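Side-chain contacts in DNA polymerase (PDB 2PY5), which replicates the viral DNA from a protein primer, displacing the non-template strand with high processivity and proofreading its product with a 3'-5' exonuclease: residues Trp73-Gly78 against Asn88-Ile93; Gln257-Leu262 against Asp362-Trp367; Ser388-Phe393 against Val431-Trp436. The protein carries 2 engineered substitutions. All blocks are in the same frame, centred on the assembly; numbering follows the deposited sequence. Where two conformers were deposited one is given.

Contact 1: residues Trp73-Gly78 against Asn88-Ile93; sequences WLERNG and NTYNTI. With nucleotides of chain C.
The phenol ring of Tyr90 has Leu74 over one face, with OE2 of Glu75 and CG2 of Thr92 at its edge. Methyl CD1 of Leu74 stands 4.1 Å from the centroid of the Tyr90 ring, 23° off the normal and displaced toward CG, a CH-pi contact that suits a branched aliphatic residue on the inner side of a helix. OE2 of Glu75 lies in the ring plane, though the carboxylate itself stands nearly perpendicular to the ring (83°). Tyr90 OH donates to OE2 of Glu75 over 2.6 Å, meeting the lone pair that faces away from the other oxygen. The Glu75 chain, bent at chi2 (-78°), curls its acid toward the hydroxyl, so a tyrosine can be buried with its polar end satisfied. Trp81 packs edge-to-face with Tyr90. Farther along, one water donates to both Gly78 O (3.2 Å) and Asn88 O (2.6 Å). Gly78 sits at a positive phi, where a CB would crowd the carbonyl oxygen of Asn77, so glycine suits the turn. The whole is helix-on-sheet packing in the exonuclease domain, helix 63-76 against strand 89-94, which leads on to the template-primer-binding residue Ile93, its CD1 3.7 Å from C5 of DG2 of chain C.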
# COMPACT_ATOMS: atom_id res chain seq x y z
N TRP F 73 27.37 8.41 -1.85
CA TRP F 73 28.51 8.37 -2.77
C TRP F 73 28.56 9.62 -3.65
O TRP F 73 29.59 10.26 -3.78
CB TRP F 73 28.46 7.12 -3.65
CG TRP F 73 29.67 6.93 -4.54
CD1 TRP F 73 30.77 6.18 -4.26
CD2 TRP F 73 29.89 7.51 -5.84
NE1 TRP F 73 31.67 6.26 -5.29
CE2 TRP F 73 31.16 7.06 -6.28
CE3 TRP F 73 29.15 8.35 -6.67
CZ2 TRP F 73 31.70 7.43 -7.51
CZ3 TRP F 73 29.68 8.71 -7.89
CH2 TRP F 73 30.96 8.26 -8.30
N LEU F 74 27.40 9.98 -4.22
CA LEU F 74 27.34 11.12 -5.12
C LEU F 74 27.89 12.36 -4.43
O LEU F 74 28.71 13.06 -5.00
CB LEU F 74 25.90 11.35 -5.61
CG LEU F 74 25.38 10.31 -6.59
CD1 LEU F 74 23.86 10.42 -6.70
CD2 LEU F 74 26.00 10.48 -7.97
N GLU F 75 27.45 12.60 -3.19
CA GLU F 75 27.84 13.78 -2.42
C GLU F 75 29.33 13.84 -2.11
O GLU F 75 29.85 14.92 -1.88
CB GLU F 75 27.02 13.84 -1.13
CG GLU F 75 25.54 14.18 -1.37
CD GLU F 75 25.32 15.65 -1.64
OE1 GLU F 75 26.11 16.49 -1.13
OE2 GLU F 75 24.33 16.00 -2.34
N ARG F 76 29.99 12.68 -2.08
CA ARG F 76 31.43 12.63 -1.81
C ARG F 76 32.30 12.54 -3.07
O ARG F 76 33.53 12.54 -2.98
CB ARG F 76 31.73 11.44 -0.90
CG ARG F 76 31.19 11.61 0.52
CD ARG F 76 31.37 10.33 1.27
NE ARG F 76 31.07 10.47 2.69
CZ ARG F 76 29.83 10.44 3.19
NH1 ARG F 76 28.78 10.30 2.40
NH2 ARG F 76 29.64 10.56 4.49
N ASN F 77 31.66 12.47 -4.22
CA ASN F 77 32.34 12.21 -5.46
C ASN F 77 32.00 13.24 -6.53
O ASN F 77 32.03 12.94 -7.74
CB ASN F 77 32.06 10.79 -5.92
CG ASN F 77 32.88 9.77 -5.14
OD1 ASN F 77 34.03 9.48 -5.50
ND2 ASN F 77 32.30 9.25 -4.05
N GLY F 78 31.69 14.45 -6.08
CA GLY F 78 31.62 15.62 -6.95
C GLY F 78 30.26 15.96 -7.53
O GLY F 78 30.17 16.80 -8.42
N ASN F 88 27.03 17.17 -13.89
CA ASN F 88 27.60 16.73 -12.60
C ASN F 88 26.71 17.04 -11.42
O ASN F 88 27.17 17.44 -10.36
CB ASN F 88 29.00 17.29 -12.39
CG ASN F 88 29.97 16.77 -13.40
OD1 ASN F 88 30.06 15.56 -13.61
ND2 ASN F 88 30.69 17.67 -14.05
N THR F 89 25.42 16.82 -11.61
CA THR F 89 24.45 16.93 -10.52
C THR F 89 23.47 15.78 -10.61
O THR F 89 23.43 15.05 -11.61
CB THR F 89 23.66 18.24 -10.58
OG1 THR F 89 22.79 18.23 -11.72
CG2 THR F 89 24.59 19.48 -10.63
N TYR F 90 22.66 15.62 -9.57
CA TYR F 90 21.60 14.61 -9.54
C TYR F 90 20.31 15.27 -9.07
O TYR F 90 20.33 16.25 -8.31
CB TYR F 90 21.97 13.40 -8.67
CG TYR F 90 22.06 13.72 -7.20
CD1 TYR F 90 21.00 13.44 -6.34
CD2 TYR F 90 23.19 14.30 -6.67
CE1 TYR F 90 21.06 13.74 -5.01
CE2 TYR F 90 23.28 14.61 -5.31
CZ TYR F 90 22.21 14.32 -4.49
OH TYR F 90 22.23 14.63 -3.15
N ASN F 91 19.20 14.78 -9.60
CA ASN F 91 17.85 15.20 -9.21
C ASN F 91 17.21 14.01 -8.51
O ASN F 91 17.65 12.86 -8.68
CB ASN F 91 17.05 15.61 -10.45
CG ASN F 91 15.69 16.22 -10.12
OD1 ASN F 91 15.46 16.70 -9.01
ND2 ASN F 91 14.79 16.20 -11.08
N THR F 92 16.18 14.27 -7.70
CA THR F 92 15.45 13.21 -7.04
C THR F 92 13.95 13.47 -7.09
O THR F 92 13.52 14.60 -7.24
CB THR F 92 15.85 13.06 -5.55
OG1 THR F 92 15.70 14.32 -4.89
CG2 THR F 92 17.29 12.64 -5.41
N ILE F 93 13.18 12.39 -6.96
CA ILE F 93 11.76 12.45 -6.59
C ILE F 93 11.63 11.67 -5.29
O ILE F 93 11.60 10.46 -5.30
CB ILE F 93 10.81 11.87 -7.66
CG1 ILE F 93 11.00 12.60 -8.97
CG2 ILE F 93 9.38 11.94 -7.16
CD1 ILE F 93 10.22 11.95 -10.12
P DG C 2 3.54 15.85 -14.31
OP1 DG C 2 2.34 15.60 -15.14
OP2 DG C 2 3.43 16.69 -13.09
O5' DG C 2 4.22 14.44 -13.92
C5' DG C 2 4.45 13.53 -14.99
C4' DG C 2 5.20 12.26 -14.62
O4' DG C 2 6.62 12.51 -14.64
C3' DG C 2 4.94 11.65 -13.26
O3' DG C 2 4.88 10.27 -13.47
C2' DG C 2 6.16 12.00 -12.41
C1' DG C 2 7.22 11.95 -13.49
N9 DG C 2 8.38 12.80 -13.31
C8 DG C 2 8.46 14.02 -12.70
N7 DG C 2 9.65 14.54 -12.74
C5 DG C 2 10.40 13.60 -13.44
C6 DG C 2 11.76 13.60 -13.79
O6 DG C 2 12.59 14.48 -13.55
N1 DG C 2 12.12 12.46 -14.51
C2 DG C 2 11.27 11.42 -14.83
N2 DG C 2 11.79 10.39 -15.52
N3 DG C 2 9.98 11.41 -14.50
C4 DG C 2 9.63 12.52 -13.81
O HOH W 1 28.15 19.29 -8.77

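Contact 2: residues Gln257-Leu262 against Asp362-Trp367; sequences QMYSRL and DFIDKW. With EDO (1,2-ethanediol), chain N; EDO (1,2-ethanediol), chain T; EDO (1,2-ethanediol), chain I.
Ile364 is wedged between Met258 and Tyr259, and this apolar knot is the compact half of the contact. Its CD1 reaches CB of Met258 at 3.8 Å, while its other branch, CG2, lies 3.7 Å from CD2 of the Tyr259 ring, approached obliquely. With CG1 anti to the carbonyl carbon (chi1 -67°), the beta-branched side chain sends one arm to each neighbour, which is why isoleucine fits between two residues of a single helix. Met258 runs on inward to Ile433 and Leu389, so the buried side continues into the core of the polymerase domain.

The outer side is polar and looser. Tyr259, with CG anti to the backbone N (chi1 -158°), extends across to Asp365, and Tyr259 OH donates a hydrogen bond to OD1 of Asp365 over 2.6 Å. The bond uses the lone pair on the side of the other carboxylate oxygen, and the ring and carboxylate planes stand 55° apart. An ethanediol, probably from the crystallisation liquor, lies over one face of the ring, with its C2 3.4 Å from CZ of Tyr259. Its O1 also donates to OD1 of Asp365 (2.8 Å), so a diol, rather than protein from these two segments, covers this part of the ring.

Lys361 completes the polar cluster, forming a salt bridge with OD2 of Asp365 and a hydrogen bond with the hydroxyl of Tyr259. One carboxylate thus receives the phenol and the diol on one oxygen and an ammonium group on the other. Such surroundings would be expected to keep Asp365 ionised and to fix its rotation. The chemistry therefore implies a charge-assisted link at the rim of an apolar joint, holding helix 253-260 to helix 361-373, which carries Ile364 and Lys366, residues involved in nucleotide binding.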
# COMPACT_ATOMS: atom_id res chain seq x y z
N GLN F 257 -17.08 -2.06 -5.50
CA GLN F 257 -17.74 -0.74 -5.36
C GLN F 257 -17.71 0.03 -6.68
O GLN F 257 -18.70 0.65 -7.10
CB GLN F 257 -17.13 0.12 -4.26
CG GLN F 257 -16.97 -0.54 -2.91
CD GLN F 257 -18.14 -1.37 -2.51
OE1 GLN F 257 -19.27 -0.88 -2.42
NE2 GLN F 257 -17.89 -2.66 -2.26
N MET F 258 -16.56 -0.01 -7.34
CA MET F 258 -16.38 0.65 -8.64
C MET F 258 -17.33 0.10 -9.70
O MET F 258 -17.83 0.84 -10.55
CB MET F 258 -14.91 0.53 -9.06
CG MET F 258 -14.00 1.23 -8.06
SD MET F 258 -12.27 0.75 -8.21
CE MET F 258 -11.90 1.74 -9.55
N TYR F 259 -17.61 -1.20 -9.63
CA TYR F 259 -18.40 -1.85 -10.66
C TYR F 259 -19.88 -1.51 -10.55
O TYR F 259 -20.55 -1.42 -11.57
CB TYR F 259 -18.23 -3.37 -10.57
CG TYR F 259 -18.55 -4.10 -11.85
CD1 TYR F 259 -19.75 -4.78 -12.01
CD2 TYR F 259 -17.65 -4.10 -12.91
CE1 TYR F 259 -20.05 -5.46 -13.21
CE2 TYR F 259 -17.92 -4.78 -14.09
CZ TYR F 259 -19.13 -5.45 -14.24
OH TYR F 259 -19.39 -6.12 -15.40
N SER F 260 -20.39 -1.31 -9.33
CA SER F 260 -21.85 -1.24 -9.16
C SER F 260 -22.42 -0.05 -8.40
O SER F 260 -23.63 0.20 -8.51
CB SER F 260 -22.37 -2.53 -8.52
OG SER F 260 -22.01 -2.62 -7.17
N ARG F 261 -21.59 0.72 -7.70
CA ARG F 261 -22.13 1.82 -6.91
C ARG F 261 -22.30 3.11 -7.69
O ARG F 261 -21.65 3.34 -8.69
CB ARG F 261 -21.26 2.11 -5.68
CG ARG F 261 -21.11 0.93 -4.75
CD ARG F 261 -22.36 0.60 -3.98
NE ARG F 261 -22.05 -0.27 -2.85
CZ ARG F 261 -22.94 -0.76 -2.00
NH1 ARG F 261 -24.24 -0.49 -2.13
NH2 ARG F 261 -22.52 -1.52 -0.99
N LEU F 262 -23.22 3.94 -7.20
CA LEU F 262 -23.39 5.30 -7.72
C LEU F 262 -22.17 6.13 -7.34
O LEU F 262 -21.89 6.32 -6.16
CB LEU F 262 -24.65 5.93 -7.15
CG LEU F 262 -25.10 7.26 -7.73
CD1 LEU F 262 -25.49 7.12 -9.23
CD2 LEU F 262 -26.26 7.80 -6.90
N ASP F 362 -15.98 -1.52 -18.25
CA ASP F 362 -15.14 -2.11 -19.30
C ASP F 362 -13.73 -2.42 -18.80
O ASP F 362 -13.15 -3.42 -19.18
CB ASP F 362 -15.10 -1.22 -20.55
CG ASP F 362 -16.43 -1.15 -21.29
OD1 ASP F 362 -17.30 -2.03 -21.09
OD2 ASP F 362 -16.60 -0.21 -22.10
N PHE F 363 -13.19 -1.55 -17.95
CA PHE F 363 -11.84 -1.76 -17.39
C PHE F 363 -11.82 -2.98 -16.50
O PHE F 363 -10.94 -3.84 -16.58
CB PHE F 363 -11.41 -0.53 -16.59
CG PHE F 363 -10.06 -0.67 -15.92
CD1 PHE F 363 -8.89 -0.41 -16.63
CD2 PHE F 363 -9.95 -1.05 -14.58
CE1 PHE F 363 -7.63 -0.55 -16.02
CE2 PHE F 363 -8.69 -1.18 -13.98
CZ PHE F 363 -7.54 -0.90 -14.70
N ILE F 364 -12.81 -3.06 -15.63
CA ILE F 364 -12.87 -4.18 -14.69
C ILE F 364 -13.17 -5.48 -15.43
O ILE F 364 -12.57 -6.51 -15.13
CB ILE F 364 -13.87 -3.90 -13.55
CG1 ILE F 364 -13.34 -2.76 -12.67
CG2 ILE F 364 -14.12 -5.18 -12.72
CD1 ILE F 364 -14.30 -2.25 -11.62
N ASP F 365 -14.08 -5.46 -16.40
CA ASP F 365 -14.34 -6.65 -17.21
C ASP F 365 -13.07 -7.16 -17.89
O ASP F 365 -12.81 -8.36 -17.89
CB ASP F 365 -15.41 -6.35 -18.27
CG ASP F 365 -16.83 -6.26 -17.69
OD1 ASP F 365 -17.05 -6.64 -16.51
OD2 ASP F 365 -17.75 -5.84 -18.43
N LYS F 366 -12.28 -6.24 -18.46
CA LYS F 366 -11.05 -6.60 -19.19
C LYS F 366 -10.06 -7.31 -18.29
O LYS F 366 -9.59 -8.40 -18.59
CB LYS F 366 -10.38 -5.37 -19.81
CG LYS F 366 -8.99 -5.64 -20.45
CD LYS F 366 -8.28 -4.35 -20.83
CE LYS F 366 -6.78 -4.56 -21.07
NZ LYS F 366 -6.51 -5.12 -22.41
N TRP F 367 -9.75 -6.67 -17.16
CA TRP F 367 -8.69 -7.19 -16.30
C TRP F 367 -9.17 -8.37 -15.46
O TRP F 367 -8.37 -9.24 -15.12
CB TRP F 367 -8.07 -6.05 -15.48
CG TRP F 367 -7.24 -5.20 -16.36
CD1 TRP F 367 -7.55 -3.98 -16.87
CD2 TRP F 367 -5.97 -5.55 -16.89
NE1 TRP F 367 -6.53 -3.52 -17.66
CE2 TRP F 367 -5.54 -4.47 -17.70
CE3 TRP F 367 -5.13 -6.66 -16.76
CZ2 TRP F 367 -4.32 -4.48 -18.39
CZ3 TRP F 367 -3.92 -6.67 -17.43
CH2 TRP F 367 -3.52 -5.59 -18.24
C1 EDO N . -15.98 -8.24 -13.85
O1 EDO N . -16.20 -8.92 -15.08
C2 EDO N . -17.30 -8.14 -13.10
O2 EDO N . -17.56 -9.36 -12.40
C1 EDO T . -20.83 -4.45 -2.46
O1 EDO T . -19.61 -5.16 -2.21
C2 EDO T . -20.92 -4.02 -3.92
O2 EDO T . -20.96 -5.17 -4.79
C1 EDO I . -26.56 2.25 -8.09
O1 EDO I . -27.46 3.04 -7.31
C2 EDO I . -26.45 0.85 -7.49
O2 EDO I . -26.30 -0.15 -8.51

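Contact 3: residues Ser388-Phe393 against Val431-Trp436; sequences SLYGKF and VFITAW. With nucleotides of chain C.
This is a buried, apolar contact in the polymerase domain, where the end of the Kx3NSxYG motif of family B polymerases (Lys383 to Gly391) and the short, irregular helical turn at 390-393 pack on the long helix 427-447. Tyr390, probably involved in selecting the nucleotide, carries it from one side; Ile433 and Thr434, adjacent on the long helix, receive it from the other.

No hydrogen bond crosses between the segments, and the fit rests on carbon. CB of Tyr390 sits 3.8 Å from CD1 of Ile433 and 3.9 Å from its CG2, so both methyl carbons press on the base of the tyrosine from the same side. Higher up the ring, CE1 of Tyr390 meets CG2 of Thr434 at 3.6 Å, an oblique approach. Threonine suits this place because it can divide its two branches: CG2, anti to the carbonyl carbon, is given to the ring, while OG1 bonds to Arg227 O. The Tyr390 ring is placed by a chi1 of 85°, which sets CG between the backbone N and the carbonyl carbon, and it also stacks with Tyr254, another residue probably involved in nucleotide selection.

The other side of the short helix serves the DNA. Gly391, probably involved in binding template-primer structures, lies so close to DC4 of chain C that glycine suits it: the strand can approach the bare backbone. Beside it Lys392 bends at chi2 and chi3 to bring its ammonium group to the DNA backbone, and NZ of Lys392 donates to O5' of DC4 of chain C at 3.2 Å and to its phosphate oxygen OP2 at 2.8 Å.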
# COMPACT_ATOMS: atom_id res chain seq x y z
N SER F 388 -4.86 -1.20 -8.14
CA SER F 388 -4.07 0.02 -8.05
C SER F 388 -4.74 1.25 -8.69
O SER F 388 -4.16 2.34 -8.70
CB SER F 388 -2.70 -0.20 -8.71
OG SER F 388 -2.01 -1.34 -8.21
N LEU F 389 -5.97 1.10 -9.16
CA LEU F 389 -6.67 2.21 -9.81
C LEU F 389 -7.30 3.24 -8.85
O LEU F 389 -7.08 4.45 -9.01
CB LEU F 389 -7.77 1.67 -10.76
CG LEU F 389 -8.49 2.75 -11.56
CD1 LEU F 389 -7.57 3.67 -12.35
CD2 LEU F 389 -9.50 2.06 -12.50
N TYR F 390 -8.10 2.82 -7.87
CA TYR F 390 -8.92 3.80 -7.17
C TYR F 390 -8.08 4.85 -6.46
O TYR F 390 -8.43 6.03 -6.39
CB TYR F 390 -9.92 3.16 -6.18
CG TYR F 390 -9.38 2.85 -4.80
CD1 TYR F 390 -9.33 3.83 -3.82
CD2 TYR F 390 -8.91 1.59 -4.50
CE1 TYR F 390 -8.83 3.55 -2.58
CE2 TYR F 390 -8.39 1.31 -3.25
CZ TYR F 390 -8.35 2.30 -2.30
OH TYR F 390 -7.86 2.02 -1.04
N GLY F 391 -6.94 4.41 -5.92
CA GLY F 391 -6.11 5.30 -5.14
C GLY F 391 -5.57 6.48 -5.92
O GLY F 391 -5.26 7.52 -5.35
N LYS F 392 -5.41 6.32 -7.23
CA LYS F 392 -4.87 7.40 -8.06
C LYS F 392 -5.84 8.58 -8.19
O LYS F 392 -5.42 9.70 -8.43
CB LYS F 392 -4.52 6.85 -9.43
CG LYS F 392 -3.26 5.98 -9.42
CD LYS F 392 -1.97 6.77 -9.30
CE LYS F 392 -1.58 7.50 -10.60
NZ LYS F 392 -0.24 8.16 -10.50
N PHE F 393 -7.13 8.33 -8.02
CA PHE F 393 -8.10 9.42 -8.18
C PHE F 393 -7.92 10.54 -7.14
O PHE F 393 -8.15 11.71 -7.42
CB PHE F 393 -9.53 8.87 -8.16
CG PHE F 393 -9.95 8.26 -9.46
CD1 PHE F 393 -9.80 6.91 -9.71
CD2 PHE F 393 -10.45 9.07 -10.47
CE1 PHE F 393 -10.17 6.39 -10.93
CE2 PHE F 393 -10.81 8.55 -11.66
CZ PHE F 393 -10.67 7.21 -11.90
N VAL F 431 -13.02 9.58 -2.72
CA VAL F 431 -13.83 9.77 -1.51
C VAL F 431 -14.99 8.77 -1.49
O VAL F 431 -15.26 8.11 -0.48
CB VAL F 431 -14.38 11.21 -1.44
CG1 VAL F 431 -15.52 11.31 -0.45
CG2 VAL F 431 -13.23 12.19 -1.12
N PHE F 432 -15.70 8.64 -2.62
CA PHE F 432 -16.87 7.78 -2.66
C PHE F 432 -16.58 6.29 -2.82
O PHE F 432 -17.33 5.45 -2.34
CB PHE F 432 -17.84 8.28 -3.73
CG PHE F 432 -18.68 9.41 -3.25
CD1 PHE F 432 -18.23 10.73 -3.33
CD2 PHE F 432 -19.91 9.17 -2.65
CE1 PHE F 432 -19.03 11.76 -2.86
CE2 PHE F 432 -20.69 10.21 -2.17
CZ PHE F 432 -20.24 11.50 -2.27
N ILE F 433 -15.47 5.96 -3.47
CA ILE F 433 -15.12 4.55 -3.58
C ILE F 433 -14.84 3.99 -2.19
O ILE F 433 -15.37 2.92 -1.83
CB ILE F 433 -13.97 4.31 -4.55
CG1 ILE F 433 -14.44 4.52 -6.00
CG2 ILE F 433 -13.42 2.86 -4.39
CD1 ILE F 433 -13.30 4.64 -7.01
N THR F 434 -14.06 4.71 -1.38
CA THR F 434 -13.75 4.22 -0.03
C THR F 434 -14.98 4.31 0.89
O THR F 434 -15.20 3.43 1.74
CB THR F 434 -12.55 4.90 0.58
OG1 THR F 434 -12.83 6.29 0.78
CG2 THR F 434 -11.30 4.72 -0.28
N ALA F 435 -15.84 5.32 0.68
CA ALA F 435 -17.06 5.47 1.48
C ALA F 435 -18.01 4.30 1.27
O ALA F 435 -18.51 3.71 2.21
CB ALA F 435 -17.77 6.81 1.19
N TRP F 436 -18.23 3.92 0.01
CA TRP F 436 -19.05 2.78 -0.27
C TRP F 436 -18.43 1.48 0.28
O TRP F 436 -19.17 0.59 0.70
CB TRP F 436 -19.28 2.66 -1.79
CG TRP F 436 -20.36 3.56 -2.32
CD1 TRP F 436 -20.24 4.52 -3.29
CD2 TRP F 436 -21.75 3.51 -1.99
NE1 TRP F 436 -21.47 5.10 -3.55
CE2 TRP F 436 -22.42 4.48 -2.78
CE3 TRP F 436 -22.51 2.73 -1.11
CZ2 TRP F 436 -23.77 4.71 -2.67
CZ3 TRP F 436 -23.86 2.96 -1.02
CH2 TRP F 436 -24.48 3.94 -1.80
P DC C 4 2.13 6.97 -8.01
OP1 DC C 4 2.27 5.82 -7.10
OP2 DC C 4 1.95 6.77 -9.48
O5' DC C 4 0.96 7.94 -7.57
C5' DC C 4 0.81 8.26 -6.21
C4' DC C 4 -0.65 8.16 -5.83
O4' DC C 4 -1.12 6.79 -5.98
C3' DC C 4 -0.91 8.50 -4.38
O3' DC C 4 -1.04 9.89 -4.26
C2' DC C 4 -2.20 7.77 -4.11
C1' DC C 4 -2.00 6.50 -4.91
N1 DC C 4 -1.47 5.38 -4.08
C2 DC C 4 -2.33 4.80 -3.13
O2 DC C 4 -3.49 5.24 -2.99
N3 DC C 4 -1.88 3.78 -2.37
C4 DC C 4 -0.64 3.33 -2.54
N4 DC C 4 -0.25 2.31 -1.76
C5 DC C 4 0.25 3.90 -3.50
C6 DC C 4 -0.20 4.91 -4.24

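How the contacts relate
Along the chain the three contacts follow one another in series. Contact 1 belongs to the exonuclease region; its centre lies about 44 Å from that of contact 2 and about 37 Å from that of contact 3, and it touches neither. Contacts 2 and 3 both belong to the polymerase region, with centres about 12 Å apart, and they meet directly: Met258 of helix 253-260 packs on Ile433 of helix 427-447, and Trp436 NE1 lies 2.9 Å from Leu262 O, a probable hydrogen bond. Helix 253-260 thus joins both helix 361-373 and helix 427-447 around the nucleotide-binding residues, whereas contact 1 lies in the separate exonuclease and strand-displacement region.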